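Local coordinates for cysteine desulfurase (Thermococcus onnurineus, PDB 5B89), which probably catalyses the pyridoxal phosphate-dependent transfer of sulfur from L-cysteine to a sulfur carrier, releasing L-alanine, at residues B[95-99]-B[251-255]; B[115-120]-B[256-260]; B[320-324]-B[343-347]. All blocks are in the same frame, centred on the assembly; numbering follows the deposited sequence.

Contact 1 of 3, residues B[95-99]-B[251-255]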
ATOM      1  N   ALA B  95     -15.937  -8.097  12.728  1.00 12.36           N
ATOM      2  CA  ALA B  95     -15.011  -9.200  12.591  1.00 12.28           C
ATOM      3  C   ALA B  95     -14.156  -9.401  13.839  1.00 10.96           C
ATOM      4  O   ALA B  95     -14.142  -8.499  14.691  1.00 13.21           O
ATOM      5  CB  ALA B  95     -14.081  -8.884  11.430  1.00 12.82           C
ATOM      6  N   LYS B  96     -13.439 -10.482  13.862  1.00 12.29           N
ATOM      7  CA  LYS B  96     -12.418 -10.707  14.899  1.00 12.54           C
ATOM      8  C   LYS B  96     -11.146  -9.992  14.429  1.00 13.34           C
ATOM      9  O   LYS B  96     -10.882  -9.860  13.205  1.00 12.02           O
ATOM     10  CB  LYS B  96     -12.109 -12.162  15.081  1.00 14.82           C
ATOM     11  CG  LYS B  96     -13.354 -13.024  15.522  1.00 18.40           C
ATOM     12  CD  LYS B  96     -12.922 -14.483  15.696  1.00 22.19           C
ATOM     13  CE  LYS B  96     -14.069 -15.412  16.157  1.00 29.24           C
ATOM     14  NZ  LYS B  96     -13.477 -16.721  16.558  1.00 34.40           N
ATOM     15  N   PHE B  97     -10.323  -9.631  15.404  1.00 12.49           N
ATOM     16  CA  PHE B  97      -8.968  -9.041  15.124  1.00 11.80           C
ATOM     17  C   PHE B  97      -8.239  -9.799  14.090  1.00 12.41           C
ATOM     18  O   PHE B  97      -7.694  -9.177  13.122  1.00 13.04           O
ATOM     19  CB  PHE B  97      -8.203  -9.131  16.463  1.00 13.13           C
ATOM     20  CG  PHE B  97      -6.791  -8.543  16.403  1.00 13.24           C
ATOM     21  CD1 PHE B  97      -6.598  -7.200  16.635  1.00 13.46           C
ATOM     22  CD2 PHE B  97      -5.704  -9.344  16.169  1.00 14.88           C
ATOM     23  CE1 PHE B  97      -5.283  -6.700  16.623  1.00 14.74           C
ATOM     24  CE2 PHE B  97      -4.405  -8.808  16.112  1.00 15.70           C
ATOM     25  CZ  PHE B  97      -4.253  -7.507  16.375  1.00 14.40           C
ATOM     26  N   GLU B  98      -8.097 -11.109  14.179  1.00 12.32           N
ATOM     27  CA  GLU B  98      -7.269 -11.856  13.307  1.00 13.10           C
ATOM     28  C   GLU B  98      -7.733 -12.037  11.844  1.00 11.79           C
ATOM     29  O   GLU B  98      -7.011 -12.537  11.031  1.00 12.45           O
ATOM     30  CB  GLU B  98      -6.968 -13.240  13.884  1.00 16.03           C
ATOM     31  CG  GLU B  98      -8.141 -14.089  14.172  1.00 19.98           C
ATOM     32  CD  GLU B  98      -8.573 -13.924  15.629  1.00 20.96           C
ATOM     33  OE1 GLU B  98      -8.614 -12.838  16.283  1.00 18.45           O
ATOM     34  OE2 GLU B  98      -9.068 -15.064  16.052  1.00 30.52           O
ATOM     35  N   GLU B  99      -8.982 -11.617  11.656  1.00 10.91           N
ATOM     36  CA  GLU B  99      -9.581 -11.736  10.326  1.00 10.94           C
ATOM     37  C   GLU B  99      -9.340 -10.469   9.460  1.00 12.49           C
ATOM     38  O   GLU B  99      -9.815 -10.459   8.307  1.00 11.78           O
ATOM     39  CB  GLU B  99     -11.085 -11.951  10.428  1.00 12.04           C
ATOM     40  CG  GLU B  99     -11.448 -13.308  11.070  1.00 12.29           C
ATOM     41  CD  GLU B  99     -12.928 -13.487  11.450  1.00 11.28           C
ATOM     42  OE1 GLU B  99     -13.457 -14.665  11.146  1.00 13.32           O
ATOM     43  OE2 GLU B  99     -13.567 -12.531  11.929  1.00 11.86           O
ATOM     44  N   GLU B 251     -12.395 -16.634   9.395  1.00 11.95           N
ATOM     45  CA  GLU B 251     -11.461 -17.595   9.957  1.00 13.67           C
ATOM     46  C   GLU B 251     -11.547 -19.008   9.426  1.00 14.53           C
ATOM     47  O   GLU B 251     -10.567 -19.736   9.351  1.00 14.99           O
ATOM     48  CB  GLU B 251     -11.541 -17.578  11.491  1.00 18.12           C
ATOM     49  CG  GLU B 251     -12.793 -18.051  12.100  1.00 19.60           C
ATOM     50  CD  GLU B 251     -12.813 -17.997  13.646  1.00 26.03           C
ATOM     51  OE1 GLU B 251     -11.745 -17.876  14.252  1.00 29.34           O
ATOM     52  OE2 GLU B 251     -13.921 -18.037  14.174  1.00 36.77           O
ATOM     53  N   GLU B 252     -12.768 -19.398   9.010  1.00 14.89           N
ATOM     54  CA  GLU B 252     -12.869 -20.640   8.384  1.00 17.10           C
ATOM     55  C   GLU B 252     -12.043 -20.873   7.150  1.00 16.90           C
ATOM     56  O   GLU B 252     -11.770 -22.022   6.732  1.00 19.56           O
ATOM     57  CB  GLU B 252     -14.317 -21.001   8.172  1.00 26.60           C
ATOM     58  CG  GLU B 252     -14.848 -20.889   6.802  1.00 36.69           C
ATOM     59  CD  GLU B 252     -16.085 -21.794   6.609  1.00 53.66           C
ATOM     60  OE1 GLU B 252     -16.189 -22.534   5.577  1.00 67.08           O
ATOM     61  OE2 GLU B 252     -16.972 -21.758   7.501  1.00 61.35           O
ATOM     62  N   PHE B 253     -11.524 -19.806   6.462  1.00 13.65           N
ATOM     63  CA  PHE B 253     -10.640 -19.907   5.364  1.00 14.36           C
ATOM     64  C   PHE B 253      -9.176 -19.785   5.644  1.00 14.22           C
ATOM     65  O   PHE B 253      -8.387 -19.870   4.710  1.00 16.07           O
ATOM     66  CB  PHE B 253     -11.052 -18.804   4.308  1.00 15.19           C
ATOM     67  CG  PHE B 253     -12.421 -19.077   3.771  1.00 14.54           C
ATOM     68  CD1 PHE B 253     -12.609 -19.912   2.656  1.00 16.67           C
ATOM     69  CD2 PHE B 253     -13.511 -18.586   4.448  1.00 16.32           C
ATOM     70  CE1 PHE B 253     -13.921 -20.192   2.224  1.00 18.92           C
ATOM     71  CE2 PHE B 253     -14.773 -18.910   4.012  1.00 19.00           C
ATOM     72  CZ  PHE B 253     -14.949 -19.688   2.930  1.00 18.24           C
ATOM     73  N   PHE B 254      -8.785 -19.716   6.924  1.00 15.28           N
ATOM     74  CA  PHE B 254      -7.315 -19.621   7.201  1.00 14.81           C
ATOM     75  C   PHE B 254      -6.562 -20.854   6.687  1.00 19.77           C
ATOM     76  O   PHE B 254      -5.414 -20.707   6.357  1.00 23.53           O
ATOM     77  CB  PHE B 254      -7.102 -19.421   8.666  1.00 14.65           C
ATOM     78  CG  PHE B 254      -7.574 -18.123   9.242  1.00 13.55           C
ATOM     79  CD1 PHE B 254      -7.947 -16.981   8.456  1.00 14.65           C
ATOM     80  CD2 PHE B 254      -7.625 -17.900  10.614  1.00 14.71           C
ATOM     81  CE1 PHE B 254      -8.249 -15.795   9.083  1.00 13.99           C
ATOM     82  CE2 PHE B 254      -7.970 -16.719  11.207  1.00 14.26           C
ATOM     83  CZ  PHE B 254      -8.281 -15.626  10.394  1.00 13.48           C
ATOM     84  N   ASP B 255      -7.178 -22.047   6.625  1.00 20.64           N
ATOM     85  CA  ASP B 255      -6.456 -23.291   6.144  1.00 27.57           C
ATOM     86  C   ASP B 255      -6.589 -23.498   4.639  1.00 30.38           C
ATOM     87  O   ASP B 255      -6.177 -24.505   4.128  1.00 32.97           O
ATOM     88  CB  ASP B 255      -7.046 -24.562   6.862  1.00 30.11           C
ATOM     89  CG  ASP B 255      -6.644 -24.662   8.333  1.00 39.34           C
ATOM     90  OD1 ASP B 255      -5.639 -24.032   8.723  1.00 34.24           O
ATOM     91  OD2 ASP B 255      -7.359 -25.349   9.108  1.00 43.89           O
TER
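K96 begins the contact with a salt bridge to E251. Its CG lies beside the backbone N (chi1 -60°) and the chain runs extended from there, carrying the ammonium out to the E251 carboxylate, a reach that suits a lysine at an exposed place. NZ meets E251 OE2 on the syn side, somewhat out of the carboxylate plane, at 2.8 Å, and makes a weak second bond to OE1.

E98 turns to F254 instead. Its carbonyl O stands 3.4 Å from F254 CZ, approaching the ring obliquely, while its CG sits in the ring plane at the edge, 4.0 Å from CE2. The side chain bends at chi2, bringing OE2 to 4.3 Å from E251 OE1; the nearby K96 ammonium probably offsets this like-charge pairing.

E99 carries the buried carboxylate, and both its oxygens are used. OE1 accepts the backbone N-H of E251 at 2.8 Å (N-H...O 154°), and OE2 accepts the backbone N-H of K96 at 2.8 Å (171°), each met on the anti side. A glutamate suits this place because one flat group bridges two backbone donors, one from each segment, and its orientation is thereby fixed. Its CG rests 4.0 Å from F254 CZ, and E251 CA covers one face of the F254 ring.

Each segment contains a short 3-10 piece at the rim of the seven-stranded sheet of the large domain. Residues 95-99 connect helix 73-93 to the outermost strand 100-103; the loop with 251-255 follows its antiparallel neighbour, strand 245-249. E99 is backbone-bonded to I249, E98 packs on P281 and F254 on P280, and the contact joins the turn that leads into strand 100-103 to the one that leaves strand 245-249.

Contact 2 of 3, residues B[115-120]-B[256-260]; sequences LGLGHI and TFEPP
E258 N donates to G116 O at 3.0 Å in a nearly straight bond (167°), tying a loop to the last turns of helix 106-117. This is the large domain of a fold-type I pyridoxal phosphate enzyme, and the helix begins with T106 and S107 of the cofactor pocket, just after N105.

Glycine suits position 116 because the loop lies directly on its backbone: F257 CE1 comes to 3.5 Å from G116 CA, and a CB would collide with that ring and with E258 O. L117 CD2 meets the F257 ring at its edge, near the ring plane, 3.9 Å from CD1. Along the other flank, P260 CG packs 3.8 Å from L115 CB, the proline ring carbon against the leucine's CB.

At the exposed end I120 CG2 lies 3.7 Å above one face of the H119 ring and 3.8 Å from T256 CG2. H119 takes chi1 69°, setting NE2 2.8 Å from T256 O, near the ring plane, in a weak bond bent to 124°.

Farther out, F257 is positioned by F284, edge-to-face, and by F229. The second subunit reaches the same place: its P260 packs on L115, and NH1 of its R143 hydrogen-bonds P260 O.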
ATOM      1  N   LEU B 115      -6.112 -14.372  -6.168  1.00 13.59           N
ATOM      2  CA  LEU B 115      -4.842 -15.059  -6.240  1.00 13.79           C
ATOM      3  C   LEU B 115      -4.822 -16.085  -5.148  1.00 13.58           C
ATOM      4  O   LEU B 115      -4.348 -17.214  -5.462  1.00 17.93           O
ATOM      5  CB  LEU B 115      -3.728 -14.053  -6.008  1.00 17.21           C
ATOM      6  CG  LEU B 115      -3.504 -13.074  -7.202  1.00 17.74           C
ATOM      7  CD1 LEU B 115      -2.558 -11.939  -6.792  1.00 18.78           C
ATOM      8  CD2 LEU B 115      -2.920 -13.773  -8.425  1.00 21.90           C
ATOM      9  N   GLY B 116      -5.300 -15.815  -3.955  1.00 12.93           N
ATOM     10  CA  GLY B 116      -5.232 -16.748  -2.861  1.00 13.33           C
ATOM     11  C   GLY B 116      -6.185 -17.917  -2.889  1.00 14.31           C
ATOM     12  O   GLY B 116      -5.968 -18.860  -2.192  1.00 14.84           O
ATOM     13  N   LEU B 117      -7.217 -17.814  -3.702  1.00 13.51           N
ATOM     14  CA  LEU B 117      -8.183 -18.879  -3.840  1.00 13.90           C
ATOM     15  C   LEU B 117      -8.090 -19.584  -5.176  1.00 15.16           C
ATOM     16  O   LEU B 117      -8.779 -20.486  -5.364  1.00 17.45           O
ATOM     17  CB  LEU B 117      -9.631 -18.388  -3.707  1.00 13.83           C
ATOM     18  CG  LEU B 117     -10.030 -17.839  -2.347  1.00 14.53           C
ATOM     19  CD1 LEU B 117     -11.468 -17.390  -2.401  1.00 16.02           C
ATOM     20  CD2 LEU B 117      -9.851 -18.871  -1.259  1.00 15.58           C
ATOM     21  N   GLY B 118      -7.234 -19.149  -6.072  1.00 15.82           N
ATOM     22  CA  GLY B 118      -7.166 -19.746  -7.390  1.00 16.39           C
ATOM     23  C   GLY B 118      -7.038 -21.244  -7.383  1.00 17.70           C
ATOM     24  O   GLY B 118      -7.620 -21.909  -8.186  1.00 21.12           O
ATOM     25  N   HIS B 119      -6.276 -21.721  -6.444  1.00 16.30           N
ATOM     26  CA  HIS B 119      -5.997 -23.203  -6.330  1.00 17.06           C
ATOM     27  C   HIS B 119      -7.231 -24.009  -6.042  1.00 21.33           C
ATOM     28  O   HIS B 119      -7.215 -25.217  -6.336  1.00 23.04           O
ATOM     29  CB  HIS B 119      -4.907 -23.429  -5.257  1.00 18.26           C
ATOM     30  CG  HIS B 119      -5.357 -23.133  -3.872  1.00 19.18           C
ATOM     31  ND1 HIS B 119      -5.850 -24.044  -2.970  1.00 22.31           N
ATOM     32  CD2 HIS B 119      -5.439 -21.933  -3.247  1.00 18.69           C
ATOM     33  CE1 HIS B 119      -6.175 -23.438  -1.845  1.00 22.47           C
ATOM     34  NE2 HIS B 119      -5.943 -22.151  -2.003  1.00 26.44           N
ATOM     35  N   ILE B 120      -8.346 -23.434  -5.544  1.00 18.09           N
ATOM     36  CA  ILE B 120      -9.514 -24.232  -5.205  1.00 18.13           C
ATOM     37  C   ILE B 120     -10.344 -24.605  -6.435  1.00 17.76           C
ATOM     38  O   ILE B 120     -11.209 -25.467  -6.326  1.00 18.69           O
ATOM     39  CB  ILE B 120     -10.439 -23.567  -4.171  1.00 19.38           C
ATOM     40  CG1 ILE B 120     -11.290 -22.407  -4.731  1.00 21.12           C
ATOM     41  CG2 ILE B 120      -9.646 -23.096  -2.982  1.00 22.34           C
ATOM     42  CD1 ILE B 120     -12.384 -21.895  -3.771  1.00 22.74           C
ATOM     43  N   THR B 256      -7.232 -22.593   3.918  1.00 20.04           N
ATOM     44  CA  THR B 256      -7.587 -22.752   2.504  1.00 22.22           C
ATOM     45  C   THR B 256      -6.832 -21.609   1.724  1.00 19.06           C
ATOM     46  O   THR B 256      -6.253 -21.797   0.713  1.00 24.20           O
ATOM     47  CB  THR B 256      -9.120 -22.550   2.265  1.00 25.87           C
ATOM     48  OG1 THR B 256      -9.830 -23.561   2.964  1.00 32.88           O
ATOM     49  CG2 THR B 256      -9.504 -22.601   0.743  1.00 27.67           C
ATOM     50  N   PHE B 257      -6.834 -20.409   2.306  1.00 18.57           N
ATOM     51  CA  PHE B 257      -6.395 -19.233   1.559  1.00 17.08           C
ATOM     52  C   PHE B 257      -4.900 -19.154   1.492  1.00 16.80           C
ATOM     53  O   PHE B 257      -4.283 -19.000   2.563  1.00 21.77           O
ATOM     54  CB  PHE B 257      -6.965 -18.018   2.272  1.00 18.18           C
ATOM     55  CG  PHE B 257      -6.706 -16.689   1.554  1.00 17.83           C
ATOM     56  CD1 PHE B 257      -7.363 -16.388   0.376  1.00 17.77           C
ATOM     57  CD2 PHE B 257      -5.860 -15.777   2.064  1.00 20.08           C
ATOM     58  CE1 PHE B 257      -7.103 -15.215  -0.274  1.00 20.27           C
ATOM     59  CE2 PHE B 257      -5.619 -14.562   1.410  1.00 22.76           C
ATOM     60  CZ  PHE B 257      -6.229 -14.333   0.228  1.00 18.29           C
ATOM     61  N   GLU B 258      -4.289 -19.170   0.316  1.00 15.93           N
ATOM     62  CA  GLU B 258      -2.849 -19.112   0.187  1.00 17.89           C
ATOM     63  C   GLU B 258      -2.365 -17.694   0.154  1.00 18.85           C
ATOM     64  O   GLU B 258      -2.870 -16.926  -0.600  1.00 20.28           O
ATOM     65  CB  GLU B 258      -2.450 -19.782  -1.062  1.00 21.89           C
ATOM     66  CG  GLU B 258      -0.988 -19.904  -1.201  1.00 30.73           C
ATOM     67  CD  GLU B 258      -0.550 -20.254  -2.598  1.00 38.93           C
ATOM     68  OE1 GLU B 258       0.577 -19.809  -2.870  1.00 38.55           O
ATOM     69  OE2 GLU B 258      -1.298 -20.909  -3.390  1.00 47.27           O
ATOM     70  N   PRO B 259      -1.514 -17.271   1.084  1.00 17.51           N
ATOM     71  CA  PRO B 259      -1.063 -15.876   1.052  1.00 17.91           C
ATOM     72  C   PRO B 259      -0.402 -15.509  -0.234  1.00 15.11           C
ATOM     73  O   PRO B 259       0.666 -16.088  -0.555  1.00 15.19           O
ATOM     74  CB  PRO B 259      -0.128 -15.762   2.217  1.00 17.67           C
ATOM     75  CG  PRO B 259       0.163 -17.117   2.660  1.00 22.23           C
ATOM     76  CD  PRO B 259      -0.899 -18.042   2.220  1.00 18.94           C
ATOM     77  N   PRO B 260      -0.892 -14.511  -1.015  1.00 15.29           N
ATOM     78  CA  PRO B 260      -0.223 -14.237  -2.280  1.00 16.13           C
ATOM     79  C   PRO B 260       1.089 -13.535  -2.123  1.00 15.98           C
ATOM     80  O   PRO B 260       1.941 -13.622  -2.974  1.00 16.60           O
ATOM     81  CB  PRO B 260      -1.237 -13.283  -2.982  1.00 16.78           C
ATOM     82  CG  PRO B 260      -2.532 -13.740  -2.377  1.00 16.06           C
ATOM     83  CD  PRO B 260      -2.267 -13.918  -0.926  1.00 16.07           C
TER

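Contact 3 of 3, residues B[320-324]-B[343-347]; sequences VKRTT and HAGVV
V320 points its CB from helix 309-329 at the segment 343-347, and its two methyls divide the work. CG1, anti to the backbone N (chi1 173°), lies 4.2 Å from V347 CG2 and beside the imidazole of H343. CG2 settles over the turn, 3.4 Å from A344 O and 3.6 Å from G345 CA. A branched, short side chain fits here because each arm finds a different wall.

That turn is an inverse gamma turn centred on G345. A344 O accepts V346 N and also H343 ND1, the latter at 3.1 Å (172°) and in the imidazole plane.

One helical turn on, T324 places CG2 4.1 Å from V347 CG2, while OG1 returns 2.8 Å to V320 O, which T324 N reaches from the opposite face of the carbonyl plane. With an alanine here, lacking both CG2 and OG1, a gap would probably open beside the V347 methyls, and V320 O would be left with the backbone N-H of the same residue.

The arrangement is helix-on-sheet packing of the fold-type I small domain: V347 faces the helix from strand 346-349, and V346 faces away, its side chain about 8 Å from the bound pyridoxal phosphate and alanine.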
ATOM      1  N   VAL B 320     -29.630  13.240  -1.963  1.00 11.48           N
ATOM      2  CA  VAL B 320     -30.076  12.543  -3.170  1.00 12.60           C
ATOM      3  C   VAL B 320     -31.526  12.896  -3.554  1.00 12.16           C
ATOM      4  O   VAL B 320     -31.794  13.040  -4.724  1.00 13.52           O
ATOM      5  CB  VAL B 320     -29.908  11.013  -2.913  1.00 13.28           C
ATOM      6  CG1 VAL B 320     -30.486  10.243  -4.009  1.00 14.90           C
ATOM      7  CG2 VAL B 320     -28.414  10.663  -2.749  1.00 13.51           C
ATOM      8  N   LYS B 321     -32.373  12.942  -2.560  1.00 12.60           N
ATOM      9  CA  LYS B 321     -33.777  13.253  -2.776  1.00 13.18           C
ATOM     10  C   LYS B 321     -33.925  14.634  -3.422  1.00 15.41           C
ATOM     11  O   LYS B 321     -34.596  14.754  -4.411  1.00 15.23           O
ATOM     12  CB  LYS B 321     -34.557  13.153  -1.478  1.00 15.66           C
ATOM     13  CG  LYS B 321     -36.074  13.212  -1.651  1.00 15.55           C
ATOM     14  CD  LYS B 321     -36.800  13.120  -0.343  1.00 15.86           C
ATOM     15  CE  LYS B 321     -38.294  13.077  -0.658  1.00 18.31           C
ATOM     16  NZ  LYS B 321     -38.884  14.365  -1.044  1.00 19.37           N
ATOM     17  N   ARG B 322     -33.246  15.643  -2.881  1.00 13.77           N
ATOM     18  CA  ARG B 322     -33.344  16.965  -3.499  1.00 15.41           C
ATOM     19  C   ARG B 322     -32.654  17.056  -4.854  1.00 14.91           C
ATOM     20  O   ARG B 322     -33.158  17.649  -5.725  1.00 14.85           O
ATOM     21  CB  ARG B 322     -32.905  18.058  -2.540  1.00 17.24           C
ATOM     22  CG  ARG B 322     -32.966  19.452  -3.140  1.00 16.62           C
ATOM     23  CD  ARG B 322     -34.402  19.832  -3.486  1.00 18.36           C
ATOM     24  NE  ARG B 322     -34.380  21.177  -4.024  1.00 18.80           N
ATOM     25  CZ  ARG B 322     -34.908  21.546  -5.155  1.00 21.48           C
ATOM     26  NH1 ARG B 322     -35.574  20.709  -5.869  1.00 24.22           N
ATOM     27  NH2 ARG B 322     -34.757  22.781  -5.579  1.00 19.95           N
ATOM     28  N   THR B 323     -31.490  16.423  -5.010  1.00 13.36           N
ATOM     29  CA  THR B 323     -30.825  16.425  -6.256  1.00 14.32           C
ATOM     30  C   THR B 323     -31.647  15.843  -7.381  1.00 13.83           C
ATOM     31  O   THR B 323     -31.766  16.418  -8.434  1.00 15.55           O
ATOM     32  CB  THR B 323     -29.387  15.703  -6.218  1.00 14.33           C
ATOM     33  OG1 THR B 323     -28.629  16.399  -5.193  1.00 13.81           O
ATOM     34  CG2 THR B 323     -28.730  15.753  -7.472  1.00 15.99           C
ATOM     35  N   THR B 324     -32.128  14.631  -7.166  1.00 14.79           N
ATOM     36  CA  THR B 324     -32.904  13.942  -8.211  1.00 15.63           C
ATOM     37  C   THR B 324     -34.236  14.663  -8.584  1.00 14.28           C
ATOM     38  O   THR B 324     -34.497  14.765  -9.735  1.00 16.84           O
ATOM     39  CB  THR B 324     -33.173  12.446  -7.761  1.00 13.76           C
ATOM     40  OG1 THR B 324     -33.832  12.407  -6.528  1.00 15.50           O
ATOM     41  CG2 THR B 324     -31.825  11.646  -7.772  1.00 16.06           C
ATOM     42  N   HIS B 343     -30.953   3.611  -3.192  1.00 12.06           N
ATOM     43  CA  HIS B 343     -30.067   4.490  -3.923  1.00 13.09           C
ATOM     44  C   HIS B 343     -29.138   5.185  -2.916  1.00 13.86           C
ATOM     45  O   HIS B 343     -29.566   5.918  -2.014  1.00 15.74           O
ATOM     46  CB  HIS B 343     -30.918   5.579  -4.642  1.00 14.07           C
ATOM     47  CG  HIS B 343     -30.276   6.178  -5.837  1.00 12.76           C
ATOM     48  ND1 HIS B 343     -29.022   6.812  -5.871  1.00 16.02           N
ATOM     49  CD2 HIS B 343     -30.692   6.209  -7.139  1.00 11.88           C
ATOM     50  CE1 HIS B 343     -28.743   7.217  -7.112  1.00 13.45           C
ATOM     51  NE2 HIS B 343     -29.728   6.821  -7.885  1.00 17.66           N
ATOM     52  N   ALA B 344     -27.860   4.938  -3.091  1.00 12.21           N
ATOM     53  CA  ALA B 344     -26.873   5.503  -2.222  1.00 12.70           C
ATOM     54  C   ALA B 344     -26.580   6.945  -2.576  1.00 13.53           C
ATOM     55  O   ALA B 344     -27.227   7.487  -3.379  1.00 13.90           O
ATOM     56  CB  ALA B 344     -25.622   4.670  -2.276  1.00 13.79           C
ATOM     57  N   GLY B 345     -25.600   7.535  -1.922  1.00 12.52           N
ATOM     58  CA  GLY B 345     -25.270   8.930  -2.135  1.00 12.01           C
ATOM     59  C   GLY B 345     -24.485   9.231  -3.365  1.00 13.54           C
ATOM     60  O   GLY B 345     -23.467   9.819  -3.308  1.00 13.60           O
ATOM     61  N   VAL B 346     -24.995   8.761  -4.472  1.00 13.54           N
ATOM     62  CA  VAL B 346     -24.398   8.856  -5.767  1.00 14.19           C
ATOM     63  C   VAL B 346     -25.478   9.168  -6.792  1.00 16.16           C
ATOM     64  O   VAL B 346     -26.418   8.437  -6.851  1.00 17.56           O
ATOM     65  CB  VAL B 346     -23.787   7.502  -6.186  1.00 16.72           C
ATOM     66  CG1 VAL B 346     -23.147   7.585  -7.549  1.00 18.80           C
ATOM     67  CG2 VAL B 346     -22.760   7.034  -5.151  1.00 18.72           C
ATOM     68  N   VAL B 347     -25.324  10.252  -7.556  1.00 14.45           N
ATOM     69  CA  VAL B 347     -26.290  10.559  -8.642  1.00 14.95           C
ATOM     70  C   VAL B 347     -25.510  10.768  -9.900  1.00 13.71           C
ATOM     71  O   VAL B 347     -24.777  11.796 -10.072  1.00 13.97           O
ATOM     72  CB  VAL B 347     -27.079  11.819  -8.262  1.00 16.02           C
ATOM     73  CG1 VAL B 347     -28.052  12.087  -9.424  1.00 17.13           C
ATOM     74  CG2 VAL B 347     -27.838  11.638  -6.967  1.00 18.00           C
TER

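How the contacts relate
From the N terminus, the chain leaves 95-99, passes through strand 100-103 and helix 106-117, and only after the rest of the seven-stranded sheet returns, in one continuous run, through 251-255 and 256-260. Contact 1 therefore closes a loop of 151 residues and contact 2 one of 135, and the two loops cross. Their centres are 14 Å apart, and the run 251-260 ties first the entry to the edge strand and then the end of the following helix. Contact 3 comes later, in series, closing just 18 residues within the small domain. It joins helix to sheet on the opposite side of the chain's centre, about 36 Å from contact 1 and 39 Å from contact 2, centre to centre.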